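Local coordinates for dihydrodipicolinate synthase family protein (Sinorhizobium meliloti, PDB 4DNH) that is of unknown function but folds as a TIM barrel and is probably related to dihydrodipicolinate synthase, at residues V23-R28 with R68-D73; E193-A198 with A318-Y323; V218-A223 with Q245-V250. All coordinates share one frame; numbering follows the deposited sequence.

Contact 1 (V23-R28 with R68-D73); sequences VPFNSR and RHRLWD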
ATOM      1  N   VAL A  23     -11.492   9.724  15.179  1.00 49.31           N
ATOM      2  CA  VAL A  23     -10.445  10.739  15.083  1.00 48.84           C
ATOM      3  C   VAL A  23     -10.906  11.709  13.993  1.00 51.25           C
ATOM      4  O   VAL A  23     -11.174  11.287  12.859  1.00 51.35           O
ATOM      5  CB  VAL A  23      -9.079  10.132  14.748  1.00 45.74           C
ATOM      6  CG1 VAL A  23      -8.051  11.202  14.463  1.00 47.43           C
ATOM      7  CG2 VAL A  23      -8.603   9.277  15.897  1.00 46.10           C
ATOM      8  N   PRO A  24     -11.057  13.002  14.346  1.00 52.13           N
ATOM      9  CA  PRO A  24     -11.580  13.965  13.360  1.00 50.80           C
ATOM     10  C   PRO A  24     -10.581  14.204  12.235  1.00 49.48           C
ATOM     11  O   PRO A  24      -9.361  14.254  12.465  1.00 48.14           O
ATOM     12  CB  PRO A  24     -11.801  15.242  14.180  1.00 52.85           C
ATOM     13  CG  PRO A  24     -10.895  15.122  15.365  1.00 54.27           C
ATOM     14  CD  PRO A  24     -10.633  13.649  15.602  1.00 52.96           C
ATOM     15  N   PHE A  25     -11.109  14.282  11.019  1.00 50.20           N
ATOM     16  CA  PHE A  25     -10.333  14.606   9.831  1.00 50.14           C
ATOM     17  C   PHE A  25      -9.841  16.028  10.010  1.00 53.73           C
ATOM     18  O   PHE A  25     -10.624  16.921  10.346  1.00 55.16           O
ATOM     19  CB  PHE A  25     -11.244  14.502   8.612  1.00 50.19           C
ATOM     20  CG  PHE A  25     -10.569  14.771   7.299  1.00 51.66           C
ATOM     21  CD1 PHE A  25     -10.113  16.048   6.972  1.00 52.64           C
ATOM     22  CD2 PHE A  25     -10.442  13.755   6.356  1.00 52.50           C
ATOM     23  CE1 PHE A  25      -9.509  16.302   5.753  1.00 52.02           C
ATOM     24  CE2 PHE A  25      -9.834  14.005   5.129  1.00 52.95           C
ATOM     25  CZ  PHE A  25      -9.370  15.282   4.828  1.00 51.00           C
ATOM     26  N   ASN A  26      -8.541  16.239   9.832  1.00 54.99           N
ATOM     27  CA  ASN A  26      -7.971  17.585   9.917  1.00 55.16           C
ATOM     28  C   ASN A  26      -6.899  17.752   8.844  1.00 53.48           C
ATOM     29  O   ASN A  26      -5.967  16.961   8.758  1.00 55.79           O
ATOM     30  CB  ASN A  26      -7.433  17.858  11.331  1.00 57.00           C
ATOM     31  CG  ASN A  26      -7.071  19.325  11.574  1.00 63.19           C
ATOM     32  OD1 ASN A  26      -6.353  19.635  12.523  1.00 65.61           O
ATOM     33  ND2 ASN A  26      -7.569  20.230  10.735  1.00 67.15           N
ATOM     34  N   SER A  27      -7.075  18.754   7.995  1.00 51.43           N
ATOM     35  CA  SER A  27      -6.122  19.080   6.938  1.00 51.41           C
ATOM     36  C   SER A  27      -4.748  19.381   7.537  1.00 50.86           C
ATOM     37  O   SER A  27      -4.660  20.017   8.572  1.00 52.23           O
ATOM     38  CB  SER A  27      -6.621  20.305   6.160  1.00 53.40           C
ATOM     39  OG  SER A  27      -6.338  20.189   4.776  1.00 52.75           O
ATOM     40  N   ARG A  28      -3.682  18.911   6.896  1.00 49.51           N
ATOM     41  CA  ARG A  28      -2.330  19.014   7.450  1.00 49.63           C
ATOM     42  C   ARG A  28      -1.308  19.063   6.337  1.00 49.93           C
ATOM     43  O   ARG A  28      -1.519  18.516   5.251  1.00 48.26           O
ATOM     44  CB  ARG A  28      -1.987  17.822   8.372  1.00 49.87           C
ATOM     45  CG  ARG A  28      -2.755  17.763   9.683  1.00 50.36           C
ATOM     46  CD  ARG A  28      -2.259  16.686  10.643  1.00 49.86           C
ATOM     47  NE  ARG A  28      -3.149  16.638  11.802  1.00 49.97           N
ATOM     48  CZ  ARG A  28      -4.239  15.876  11.887  1.00 49.84           C
ATOM     49  NH1 ARG A  28      -4.994  15.937  12.977  1.00 48.40           N
ATOM     50  NH2 ARG A  28      -4.572  15.039  10.896  1.00 48.57           N
ATOM     51  N   ARG A  68      -6.955  10.298  -3.851  1.00 35.83           N
ATOM     52  CA  ARG A  68      -5.648  10.951  -3.819  1.00 37.96           C
ATOM     53  C   ARG A  68      -5.688  12.351  -3.171  1.00 40.57           C
ATOM     54  O   ARG A  68      -4.802  12.696  -2.382  1.00 42.68           O
ATOM     55  CB  ARG A  68      -5.051  11.022  -5.217  1.00 40.79           C
ATOM     56  CG  ARG A  68      -4.413   9.719  -5.671  1.00 42.16           C
ATOM     57  CD  ARG A  68      -5.410   8.797  -6.352  1.00 42.59           C
ATOM     58  NE  ARG A  68      -4.885   7.432  -6.457  1.00 41.71           N
ATOM     59  CZ  ARG A  68      -5.532   6.320  -6.101  1.00 38.77           C
ATOM     60  NH1 ARG A  68      -6.777   6.391  -5.617  1.00 36.15           N
ATOM     61  NH2 ARG A  68      -4.921   5.132  -6.230  1.00 35.65           N
ATOM     62  N   HIS A  69      -6.715  13.146  -3.477  1.00 40.74           N
ATOM     63  CA  HIS A  69      -6.836  14.488  -2.886  1.00 42.21           C
ATOM     64  C   HIS A  69      -7.071  14.441  -1.404  1.00 43.60           C
ATOM     65  O   HIS A  69      -6.515  15.266  -0.647  1.00 46.23           O
ATOM     66  CB  HIS A  69      -7.913  15.333  -3.578  1.00 43.76           C
ATOM     67  CG  HIS A  69      -7.536  15.774  -4.971  1.00 45.63           C
ATOM     68  ND1 HIS A  69      -6.695  16.805  -5.207  1.00 48.69           N
ATOM     69  CD2 HIS A  69      -7.910  15.280  -6.222  1.00 47.49           C
ATOM     70  CE1 HIS A  69      -6.545  16.970  -6.538  1.00 50.43           C
ATOM     71  NE2 HIS A  69      -7.289  16.033  -7.159  1.00 51.43           N
ATOM     72  N   ARG A  70      -7.877  13.477  -0.969  1.00 41.11           N
ATOM     73  CA  ARG A  70      -8.081  13.219   0.458  1.00 41.37           C
ATOM     74  C   ARG A  70      -6.746  12.946   1.149  1.00 41.70           C
ATOM     75  O   ARG A  70      -6.496  13.457   2.258  1.00 42.57           O
ATOM     76  CB  ARG A  70      -9.028  12.029   0.663  1.00 41.12           C
ATOM     77  CG  ARG A  70      -9.508  11.805   2.089  1.00 43.63           C
ATOM     78  CD  ARG A  70     -10.367  10.547   2.137  1.00 48.17           C
ATOM     79  NE  ARG A  70     -10.411   9.858   3.436  1.00 51.19           N
ATOM     80  CZ  ARG A  70     -11.177  10.230   4.464  1.00 53.16           C
ATOM     81  NH1 ARG A  70     -11.958  11.317   4.366  1.00 51.08           N
ATOM     82  NH2 ARG A  70     -11.153   9.524   5.597  1.00 48.94           N
ATOM     83  N   LEU A  71      -5.887  12.160   0.494  1.00 40.24           N
ATOM     84  CA  LEU A  71      -4.584  11.822   1.086  1.00 39.35           C
ATOM     85  C   LEU A  71      -3.685  13.041   1.118  1.00 39.95           C
ATOM     86  O   LEU A  71      -3.088  13.345   2.141  1.00 40.91           O
ATOM     87  CB  LEU A  71      -3.882  10.642   0.388  1.00 36.17           C
ATOM     88  CG  LEU A  71      -4.491   9.241   0.482  1.00 34.69           C
ATOM     89  CD1 LEU A  71      -3.692   8.266  -0.380  1.00 34.25           C
ATOM     90  CD2 LEU A  71      -4.578   8.730   1.911  1.00 33.34           C
ATOM     91  N   TRP A  72      -3.591  13.746  -0.002  1.00 41.64           N
ATOM     92  CA  TRP A  72      -2.816  14.989  -0.022  1.00 42.23           C
ATOM     93  C   TRP A  72      -3.277  15.981   1.003  1.00 42.03           C
ATOM     94  O   TRP A  72      -2.434  16.607   1.639  1.00 42.73           O
ATOM     95  CB  TRP A  72      -2.760  15.586  -1.406  1.00 40.21           C
ATOM     96  CG  TRP A  72      -1.980  14.725  -2.365  1.00 39.03           C
ATOM     97  CD1 TRP A  72      -0.810  14.013  -2.106  1.00 38.39           C
ATOM     98  CD2 TRP A  72      -2.280  14.461  -3.782  1.00 38.92           C
ATOM     99  NE1 TRP A  72      -0.382  13.351  -3.228  1.00 37.29           N
ATOM    100  CE2 TRP A  72      -1.214  13.572  -4.268  1.00 37.64           C
ATOM    101  CE3 TRP A  72      -3.289  14.857  -4.667  1.00 39.59           C
ATOM    102  CZ2 TRP A  72      -1.178  13.115  -5.582  1.00 37.16           C
ATOM    103  CZ3 TRP A  72      -3.244  14.384  -5.988  1.00 39.15           C
ATOM    104  CH2 TRP A  72      -2.212  13.532  -6.430  1.00 38.50           C
ATOM    105  N   ASP A  73      -4.597  16.085   1.207  1.00 43.24           N
ATOM    106  CA  ASP A  73      -5.206  17.008   2.204  1.00 45.94           C
ATOM    107  C   ASP A  73      -4.724  16.732   3.610  1.00 47.65           C
ATOM    108  O   ASP A  73      -4.550  17.657   4.400  1.00 50.19           O
ATOM    109  CB  ASP A  73      -6.739  16.890   2.230  1.00 46.43           C
ATOM    110  CG  ASP A  73      -7.415  17.563   1.040  1.00 48.23           C
ATOM    111  OD1 ASP A  73      -6.748  18.301   0.288  1.00 46.87           O
ATOM    112  OD2 ASP A  73      -8.633  17.340   0.855  1.00 50.16           O
TER

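Contact 2 (E193-A198 with A318-Y323); sequences EMFDPA and APTRFY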
ATOM      1  N   GLU A 193       6.356 -12.827  -0.716  1.00 56.54           N
ATOM      2  CA  GLU A 193       5.537 -13.843  -1.400  1.00 59.99           C
ATOM      3  C   GLU A 193       4.097 -13.989  -0.900  1.00 56.69           C
ATOM      4  O   GLU A 193       3.248 -14.571  -1.589  1.00 55.98           O
ATOM      5  CB  GLU A 193       6.225 -15.228  -1.454  1.00 63.69           C
ATOM      6  CG  GLU A 193       6.973 -15.669  -0.205  1.00 72.97           C
ATOM      7  CD  GLU A 193       8.435 -15.245  -0.228  1.00 83.41           C
ATOM      8  OE1 GLU A 193       8.799 -14.334   0.549  1.00 86.72           O
ATOM      9  OE2 GLU A 193       9.217 -15.807  -1.033  1.00 83.73           O
HETATM   10  N   MSE A 194       3.813 -13.469   0.285  1.00 54.40           N
HETATM   11  CA  MSE A 194       2.445 -13.523   0.807  1.00 57.37           C
HETATM   12  C   MSE A 194       1.591 -12.522   0.071  1.00 53.68           C
HETATM   13  O   MSE A 194       0.371 -12.696  -0.040  1.00 57.88           O
HETATM   14  CB  MSE A 194       2.419 -13.294   2.310  1.00 61.84           C
HETATM   15  CG  MSE A 194       3.851 -13.345   2.805  1.00 75.11           C
HETATM   16 SE   MSE A 194       4.547 -11.502   2.881  1.00 81.03          SE
HETATM   17  CE  MSE A 194       4.463 -11.682   4.839  1.00 83.81           C
ATOM     18  N   PHE A 195       2.232 -11.477  -0.442  1.00 47.12           N
ATOM     19  CA  PHE A 195       1.572 -10.502  -1.290  1.00 46.04           C
ATOM     20  C   PHE A 195       1.563 -10.946  -2.762  1.00 48.35           C
ATOM     21  O   PHE A 195       0.554 -10.761  -3.476  1.00 47.45           O
ATOM     22  CB  PHE A 195       2.204  -9.115  -1.124  1.00 43.42           C
ATOM     23  CG  PHE A 195       2.031  -8.526   0.253  1.00 41.32           C
ATOM     24  CD1 PHE A 195       0.805  -8.002   0.654  1.00 40.22           C
ATOM     25  CD2 PHE A 195       3.093  -8.497   1.151  1.00 40.53           C
ATOM     26  CE1 PHE A 195       0.639  -7.464   1.923  1.00 40.07           C
ATOM     27  CE2 PHE A 195       2.939  -7.951   2.416  1.00 40.87           C
ATOM     28  CZ  PHE A 195       1.708  -7.433   2.804  1.00 41.40           C
ATOM     29  N   ASP A 196       2.672 -11.541  -3.204  1.00 47.40           N
ATOM     30  CA  ASP A 196       2.776 -12.043  -4.566  1.00 49.87           C
ATOM     31  C   ASP A 196       3.553 -13.350  -4.578  1.00 53.11           C
ATOM     32  O   ASP A 196       4.787 -13.349  -4.466  1.00 54.69           O
ATOM     33  CB  ASP A 196       3.434 -11.009  -5.493  1.00 52.50           C
ATOM     34  CG  ASP A 196       3.023 -11.177  -6.957  1.00 57.39           C
ATOM     35  OD1 ASP A 196       2.783 -12.325  -7.413  1.00 61.79           O
ATOM     36  OD2 ASP A 196       2.937 -10.149  -7.660  1.00 56.13           O
ATOM     37  N   PRO A 197       2.833 -14.480  -4.702  1.00 53.54           N
ATOM     38  CA  PRO A 197       3.507 -15.788  -4.700  1.00 52.18           C
ATOM     39  C   PRO A 197       4.517 -15.924  -5.848  1.00 49.99           C
ATOM     40  O   PRO A 197       5.526 -16.592  -5.689  1.00 50.04           O
ATOM     41  CB  PRO A 197       2.348 -16.791  -4.849  1.00 50.90           C
ATOM     42  CG  PRO A 197       1.138 -16.044  -4.376  1.00 51.11           C
ATOM     43  CD  PRO A 197       1.365 -14.611  -4.777  1.00 50.35           C
ATOM     44  N   ALA A 198       4.270 -15.257  -6.974  1.00 49.56           N
ATOM     45  CA  ALA A 198       5.205 -15.312  -8.110  1.00 51.11           C
ATOM     46  C   ALA A 198       6.524 -14.528  -7.898  1.00 51.12           C
ATOM     47  O   ALA A 198       7.397 -14.517  -8.777  1.00 52.03           O
ATOM     48  CB  ALA A 198       4.511 -14.906  -9.411  1.00 49.62           C
ATOM     49  N   ALA A 318      -3.995 -13.724   7.104  1.00 45.56           N
ATOM     50  CA  ALA A 318      -3.899 -14.806   6.131  1.00 45.60           C
ATOM     51  C   ALA A 318      -5.298 -15.256   5.663  1.00 46.12           C
ATOM     52  O   ALA A 318      -6.197 -15.426   6.493  1.00 46.21           O
ATOM     53  CB  ALA A 318      -3.119 -15.962   6.731  1.00 43.10           C
ATOM     54  N   PRO A 319      -5.499 -15.415   4.332  1.00 45.75           N
ATOM     55  CA  PRO A 319      -4.561 -15.122   3.223  1.00 44.10           C
ATOM     56  C   PRO A 319      -4.407 -13.625   2.962  1.00 41.01           C
ATOM     57  O   PRO A 319      -5.371 -12.936   2.601  1.00 37.49           O
ATOM     58  CB  PRO A 319      -5.205 -15.816   2.008  1.00 41.83           C
ATOM     59  CG  PRO A 319      -6.655 -15.894   2.362  1.00 42.11           C
ATOM     60  CD  PRO A 319      -6.715 -16.097   3.847  1.00 43.26           C
ATOM     61  N   THR A 320      -3.175 -13.157   3.113  1.00 40.74           N
ATOM     62  CA  THR A 320      -2.849 -11.737   3.171  1.00 38.91           C
ATOM     63  C   THR A 320      -3.058 -10.954   1.873  1.00 37.51           C
ATOM     64  O   THR A 320      -3.324  -9.744   1.913  1.00 37.15           O
ATOM     65  CB  THR A 320      -1.421 -11.573   3.703  1.00 38.75           C
ATOM     66  OG1 THR A 320      -1.421 -11.997   5.060  1.00 40.09           O
ATOM     67  CG2 THR A 320      -0.962 -10.127   3.669  1.00 39.60           C
ATOM     68  N   ARG A 321      -2.963 -11.636   0.736  1.00 36.23           N
ATOM     69  CA  ARG A 321      -3.097 -10.963  -0.551  1.00 36.62           C
ATOM     70  C   ARG A 321      -4.479 -10.304  -0.749  1.00 38.46           C
ATOM     71  O   ARG A 321      -4.676  -9.523  -1.688  1.00 40.09           O
ATOM     72  CB  ARG A 321      -2.728 -11.893  -1.711  1.00 37.93           C
ATOM     73  CG  ARG A 321      -3.633 -13.108  -1.917  1.00 40.25           C
ATOM     74  CD  ARG A 321      -3.065 -13.987  -3.022  1.00 44.99           C
ATOM     75  NE  ARG A 321      -3.840 -15.210  -3.274  1.00 49.37           N
ATOM     76  CZ  ARG A 321      -3.853 -16.276  -2.468  1.00 49.42           C
ATOM     77  NH1 ARG A 321      -3.165 -16.271  -1.339  1.00 48.06           N
ATOM     78  NH2 ARG A 321      -4.588 -17.340  -2.770  1.00 49.99           N
ATOM     79  N   PHE A 322      -5.414 -10.593   0.155  1.00 38.51           N
ATOM     80  CA  PHE A 322      -6.787 -10.092   0.045  1.00 37.80           C
ATOM     81  C   PHE A 322      -7.036  -8.908   0.951  1.00 37.97           C
ATOM     82  O   PHE A 322      -8.172  -8.463   1.091  1.00 41.96           O
ATOM     83  CB  PHE A 322      -7.819 -11.203   0.312  1.00 38.24           C
ATOM     84  CG  PHE A 322      -7.770 -12.337  -0.692  1.00 36.09           C
ATOM     85  CD1 PHE A 322      -7.787 -12.078  -2.060  1.00 33.85           C
ATOM     86  CD2 PHE A 322      -7.698 -13.659  -0.265  1.00 36.48           C
ATOM     87  CE1 PHE A 322      -7.727 -13.117  -2.986  1.00 34.48           C
ATOM     88  CE2 PHE A 322      -7.631 -14.698  -1.190  1.00 38.11           C
ATOM     89  CZ  PHE A 322      -7.642 -14.425  -2.553  1.00 35.88           C
ATOM     90  N   TYR A 323      -5.977  -8.376   1.548  1.00 35.88           N
ATOM     91  CA  TYR A 323      -6.100  -7.170   2.360  1.00 34.97           C
ATOM     92  C   TYR A 323      -6.817  -6.029   1.654  1.00 34.38           C
ATOM     93  O   TYR A 323      -7.497  -5.236   2.299  1.00 35.09           O
ATOM     94  CB  TYR A 323      -4.735  -6.690   2.846  1.00 35.29           C
ATOM     95  CG  TYR A 323      -3.873  -6.019   1.807  1.00 35.66           C
ATOM     96  CD1 TYR A 323      -2.977  -6.757   1.039  1.00 39.42           C
ATOM     97  CD2 TYR A 323      -3.904  -4.634   1.629  1.00 33.78           C
ATOM     98  CE1 TYR A 323      -2.159  -6.133   0.098  1.00 39.45           C
ATOM     99  CE2 TYR A 323      -3.093  -4.011   0.699  1.00 33.07           C
ATOM    100  CZ  TYR A 323      -2.238  -4.768  -0.066  1.00 35.62           C
ATOM    101  OH  TYR A 323      -1.434  -4.170  -0.987  1.00 37.73           O
TER

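Contact 3 (V218-A223 with Q245-V250); sequences VLEAHA and QLPKGV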
ATOM      1  N   VAL A 218      23.186  -3.983  -3.789  1.00 74.10           N
ATOM      2  CA  VAL A 218      22.651  -3.111  -4.839  1.00 73.04           C
ATOM      3  C   VAL A 218      22.546  -1.656  -4.367  1.00 75.86           C
ATOM      4  O   VAL A 218      23.011  -0.747  -5.058  1.00 79.47           O
ATOM      5  CB  VAL A 218      21.269  -3.595  -5.332  1.00 68.93           C
ATOM      6  CG1 VAL A 218      20.709  -2.630  -6.360  1.00 67.93           C
ATOM      7  CG2 VAL A 218      21.356  -5.001  -5.916  1.00 67.21           C
ATOM      8  N   LEU A 219      21.948  -1.453  -3.188  1.00 74.64           N
ATOM      9  CA  LEU A 219      21.780  -0.119  -2.590  1.00 72.09           C
ATOM     10  C   LEU A 219      23.110   0.578  -2.307  1.00 77.28           C
ATOM     11  O   LEU A 219      23.212   1.796  -2.473  1.00 75.04           O
ATOM     12  CB  LEU A 219      20.978  -0.187  -1.289  1.00 69.84           C
ATOM     13  CG  LEU A 219      19.772  -1.116  -1.165  1.00 70.03           C
ATOM     14  CD1 LEU A 219      19.292  -1.157   0.277  1.00 70.89           C
ATOM     15  CD2 LEU A 219      18.641  -0.696  -2.089  1.00 70.17           C
ATOM     16  N   GLU A 220      24.116  -0.181  -1.858  1.00 81.59           N
ATOM     17  CA  GLU A 220      25.468   0.367  -1.713  1.00 86.79           C
ATOM     18  C   GLU A 220      25.981   0.837  -3.077  1.00 82.48           C
ATOM     19  O   GLU A 220      26.408   1.985  -3.223  1.00 80.36           O
ATOM     20  CB  GLU A 220      26.428  -0.651  -1.086  1.00 98.66           C
ATOM     21  CG  GLU A 220      26.444  -0.654   0.440  1.00111.12           C
ATOM     22  CD  GLU A 220      27.220  -1.825   1.040  1.00125.46           C
ATOM     23  OE1 GLU A 220      28.139  -2.358   0.376  1.00131.26           O
ATOM     24  OE2 GLU A 220      26.916  -2.217   2.191  1.00125.81           O
ATOM     25  N   ALA A 221      25.880  -0.044  -4.074  1.00 80.77           N
ATOM     26  CA  ALA A 221      26.364   0.224  -5.431  1.00 78.50           C
ATOM     27  C   ALA A 221      25.721   1.442  -6.092  1.00 75.35           C
ATOM     28  O   ALA A 221      26.380   2.142  -6.856  1.00 74.45           O
ATOM     29  CB  ALA A 221      26.193  -1.007  -6.317  1.00 77.20           C
ATOM     30  N   HIS A 222      24.443   1.694  -5.813  1.00 73.02           N
ATOM     31  CA  HIS A 222      23.750   2.824  -6.442  1.00 72.13           C
ATOM     32  C   HIS A 222      23.055   3.734  -5.455  1.00 69.32           C
ATOM     33  O   HIS A 222      21.940   4.195  -5.706  1.00 66.48           O
ATOM     34  CB  HIS A 222      22.772   2.330  -7.514  1.00 73.55           C
ATOM     35  CG  HIS A 222      23.391   1.407  -8.543  1.00 78.25           C
ATOM     36  ND1 HIS A 222      24.107   1.862  -9.593  1.00 81.08           N
ATOM     37  CD2 HIS A 222      23.367   0.012  -8.658  1.00 81.40           C
ATOM     38  CE1 HIS A 222      24.528   0.818 -10.336  1.00 82.84           C
ATOM     39  NE2 HIS A 222      24.073  -0.314  -9.762  1.00 83.89           N
ATOM     40  N   ALA A 223      23.722   4.022  -4.339  1.00 71.41           N
ATOM     41  CA  ALA A 223      23.137   4.803  -3.232  1.00 71.52           C
ATOM     42  C   ALA A 223      22.527   6.165  -3.623  1.00 72.20           C
ATOM     43  O   ALA A 223      21.407   6.502  -3.182  1.00 69.62           O
ATOM     44  CB  ALA A 223      24.149   4.971  -2.109  1.00 71.31           C
ATOM     45  N   GLN A 245      21.903  -1.320   8.619  1.00 74.39           N
ATOM     46  CA  GLN A 245      22.977  -1.565   7.656  1.00 75.45           C
ATOM     47  C   GLN A 245      22.846  -0.704   6.401  1.00 73.89           C
ATOM     48  O   GLN A 245      23.681  -0.790   5.502  1.00 74.77           O
ATOM     49  CB  GLN A 245      23.007  -3.039   7.245  1.00 75.90           C
ATOM     50  CG  GLN A 245      23.105  -4.019   8.396  1.00 79.09           C
ATOM     51  CD  GLN A 245      23.528  -5.399   7.937  1.00 83.90           C
ATOM     52  OE1 GLN A 245      22.767  -6.362   8.042  1.00 87.96           O
ATOM     53  NE2 GLN A 245      24.744  -5.500   7.410  1.00 83.24           N
ATOM     54  N   LEU A 246      21.793   0.108   6.347  1.00 71.95           N
ATOM     55  CA  LEU A 246      21.517   1.014   5.222  1.00 69.86           C
ATOM     56  C   LEU A 246      22.548   2.154   5.067  1.00 73.23           C
ATOM     57  O   LEU A 246      22.933   2.772   6.061  1.00 74.33           O
ATOM     58  CB  LEU A 246      20.103   1.594   5.381  1.00 65.11           C
ATOM     59  CG  LEU A 246      18.925   1.181   4.475  1.00 59.85           C
ATOM     60  CD1 LEU A 246      18.965  -0.257   3.984  1.00 58.59           C
ATOM     61  CD2 LEU A 246      17.604   1.471   5.172  1.00 57.38           C
ATOM     62  N   PRO A 247      22.984   2.447   3.819  1.00 75.32           N
ATOM     63  CA  PRO A 247      23.931   3.551   3.536  1.00 75.64           C
ATOM     64  C   PRO A 247      23.384   4.934   3.878  1.00 75.07           C
ATOM     65  O   PRO A 247      22.173   5.125   3.914  1.00 72.72           O
ATOM     66  CB  PRO A 247      24.139   3.469   2.015  1.00 76.40           C
ATOM     67  CG  PRO A 247      23.644   2.118   1.606  1.00 77.09           C
ATOM     68  CD  PRO A 247      22.566   1.753   2.584  1.00 75.17           C
ATOM     69  N   LYS A 248      24.279   5.890   4.109  1.00 81.87           N
ATOM     70  CA  LYS A 248      23.916   7.304   4.328  1.00 85.75           C
ATOM     71  C   LYS A 248      22.923   7.850   3.271  1.00 81.74           C
ATOM     72  O   LYS A 248      23.171   7.765   2.066  1.00 81.21           O
ATOM     73  CB  LYS A 248      25.204   8.149   4.437  1.00 94.28           C
ATOM     74  CG  LYS A 248      25.184   9.554   3.834  1.00104.62           C
ATOM     75  CD  LYS A 248      24.615  10.605   4.777  1.00109.96           C
ATOM     76  CE  LYS A 248      24.569  11.970   4.104  1.00110.28           C
ATOM     77  NZ  LYS A 248      23.835  12.961   4.937  1.00110.54           N
ATOM     78  N   GLY A 249      21.787   8.371   3.734  1.00 77.78           N
ATOM     79  CA  GLY A 249      20.790   8.994   2.845  1.00 73.76           C
ATOM     80  C   GLY A 249      19.898   8.058   2.036  1.00 69.88           C
ATOM     81  O   GLY A 249      19.239   8.474   1.074  1.00 67.83           O
ATOM     82  N   VAL A 250      19.881   6.787   2.420  1.00 68.56           N
ATOM     83  CA  VAL A 250      18.972   5.813   1.830  1.00 64.15           C
ATOM     84  C   VAL A 250      17.921   5.514   2.902  1.00 62.61           C
ATOM     85  O   VAL A 250      18.232   4.891   3.915  1.00 64.13           O
ATOM     86  CB  VAL A 250      19.728   4.538   1.364  1.00 61.70           C
ATOM     87  CG1 VAL A 250      18.757   3.454   0.929  1.00 59.37           C
ATOM     88  CG2 VAL A 250      20.690   4.857   0.225  1.00 61.53           C
TER

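Contact 1 (V23-R28 with R68-D73)
Phe25 and Arg70 meet at the molecular surface, the ring of one lying against the guanidinium of the other. The phenylalanine comes across because its CG stands anti to the backbone N (chi1 -178°), which swings the ring from the extended 23-28 chain onto the helix that carries residues 68-73. Arg70 answers with a chain stretched out from CG to NE, so its terminal NH1 reaches the ring at Phe25 CD2, 3.5 Å away. Phe25 CE2 sits over one face of the guanidinium while also touching the aliphatic part of the arm, 3.8 Å from Arg70 CG. The two planes are inclined by 48°, so this is a slanted contact and not a parallel stack. Farther along the ring, Phe25 CZ packs edge-on against Asp73 CB at 4.0 Å.

Helix 61-73 is the first barrel helix of a TIM-barrel fold, joining strand 37-40 to strand 77-80 in a beta-alpha-beta crossover, and residues 23-28 belong to the chain that leads up to that first strand. They meet the helix at its C-terminal end. There Asp73 O is gripped by two donors: Arg28 N, at 2.9 Å, and Ser27 OG, at 3.1 Å and tilted out of the carbonyl plane. Ser27 CA adds a CA-H...O contact to the same oxygen at 3.3 Å.

The carboxylate of Asp73 and the guanidinium of Arg28 find their partners elsewhere. Asp73 OD1 forms a salt bridge with Arg110, and the Arg28 side chain leads away from the helix to Glu291 and Ser287 on helix 283-294. Arg70 also rests on Pro284 of that helix, and Ser27 O is hydrogen-bonded to a bound glycerol, probably from the crystallisation liquor.

Contact 2 (E193-A198 with A318-Y323)
Met194, a selenomethionine, comes up to Thr320 through its CB, 4.4 Å from Thr320 CB, while its selenium end leads away and the side chain touches Leu234. Its carbonyl faces the start of the 3-10 turn at 320-322: Met194 O lies 3.6 Å from Arg321 CB, a van der Waals approach.

Phe195 has the largest share of the contact. With CG anti to its own carbonyl carbon (chi1 -65°), the ring swings back to reach Thr320 and Tyr323. Thr320 presents its methyl, and CG2 sits 3.6 Å from Phe195 CE1; its hydroxyl is hydrogen-bonded to Phe316 O. Tyr323 comes to the ring's edge, near its plane, with CE1 3.5 Å from Phe195 CD1. The ring planes are 87° apart, but the offset makes the pair neither a stack nor edge-to-face. Tyr323 is also stacked on Phe316, and its OH is held by Asp83 and Thr84, which should limit its swing.

Asp196 points away, and its OD2 forms a salt bridge with Arg159. A glycerol, probably from the crystallisation liquor, lies close to Phe195. Residues 193-198 follow strand 186-191 directly, so the contact lies at the C-terminal mouth of the TIM barrel, the end where enzymes of this fold usually keep their active sites.

Contact 3 (V218-A223 with Q245-V250)
Leu219, Glu220 and Ala223 make an apolar contact with Leu246, Pro247 and Val250 on the outer wall of the TIM barrel, at the end where its strands begin. Helix 208-221 links strands 186-191 and 226-232, while residues 245-250 run from helix 236-243 down into strand 251-254. The contact therefore joins the tail of one beta-alpha unit to the connection in the next.

Pro247 touches three residues of the other segment. Its ring points at the last turn of the helix, and CG rests 4.1 Å from Glu220 CG, touching the aliphatic part of that side chain, which crosses it at about a right angle. The same Pro247 CG lies 4.1 Å from Leu219 O. Pro247 CB comes within 4.4 Å of Ala223 CB, two residues past the helix end at Ala221.

Deeper in, Leu219 turns its CG anti to the carbonyl carbon (chi1 -40°) and meets Leu246 methyl to methyl, CD1 to CD1, at 3.8 Å. Both leucines also touch Ile229 of strand 226-232, so the pair closes over the barrel wall. Leu216, one turn earlier on the helix, adds its side chain to Leu246.

What brings both Pro247 and Val250 to the helix is a type II turn, closed by the backbone hydrogen bond Val250 N to Pro247 O, 3.2 Å. Gly249 takes the positive phi (77°) that this turn requires and that glycine readily adopts. At the end of the turn the buried Val250 also packs on Val226, at the start of the neighbouring strand. Its two methyls are split by chi1: CG1 is anti to the backbone N, whereas CG2 is the branch that reaches across, 4.2 Å from Ala223 CB and 3.9 Å from Ala223 O.

In the fold
All three contacts dress the same eight-stranded parallel barrel. Contact 1 closes first along the chain and contact 2 opens later; contact 3 falls wholly between the two halves of contact 2. Contacts 1 and 3 sit at the end where the strands start, their centres about 33 Å apart, and each uses the C-terminal end of a barrel helix, 61-73 or 208-221. Contact 2 lies at the mouth where the strands finish, its centre about 29 Å from that of contact 1 and about 28 Å from that of contact 3. None touches another. Strand 186-191 runs into contact 2 and helix 208-221 then returns to contact 3, so one beta-alpha unit spans both ends of the barrel.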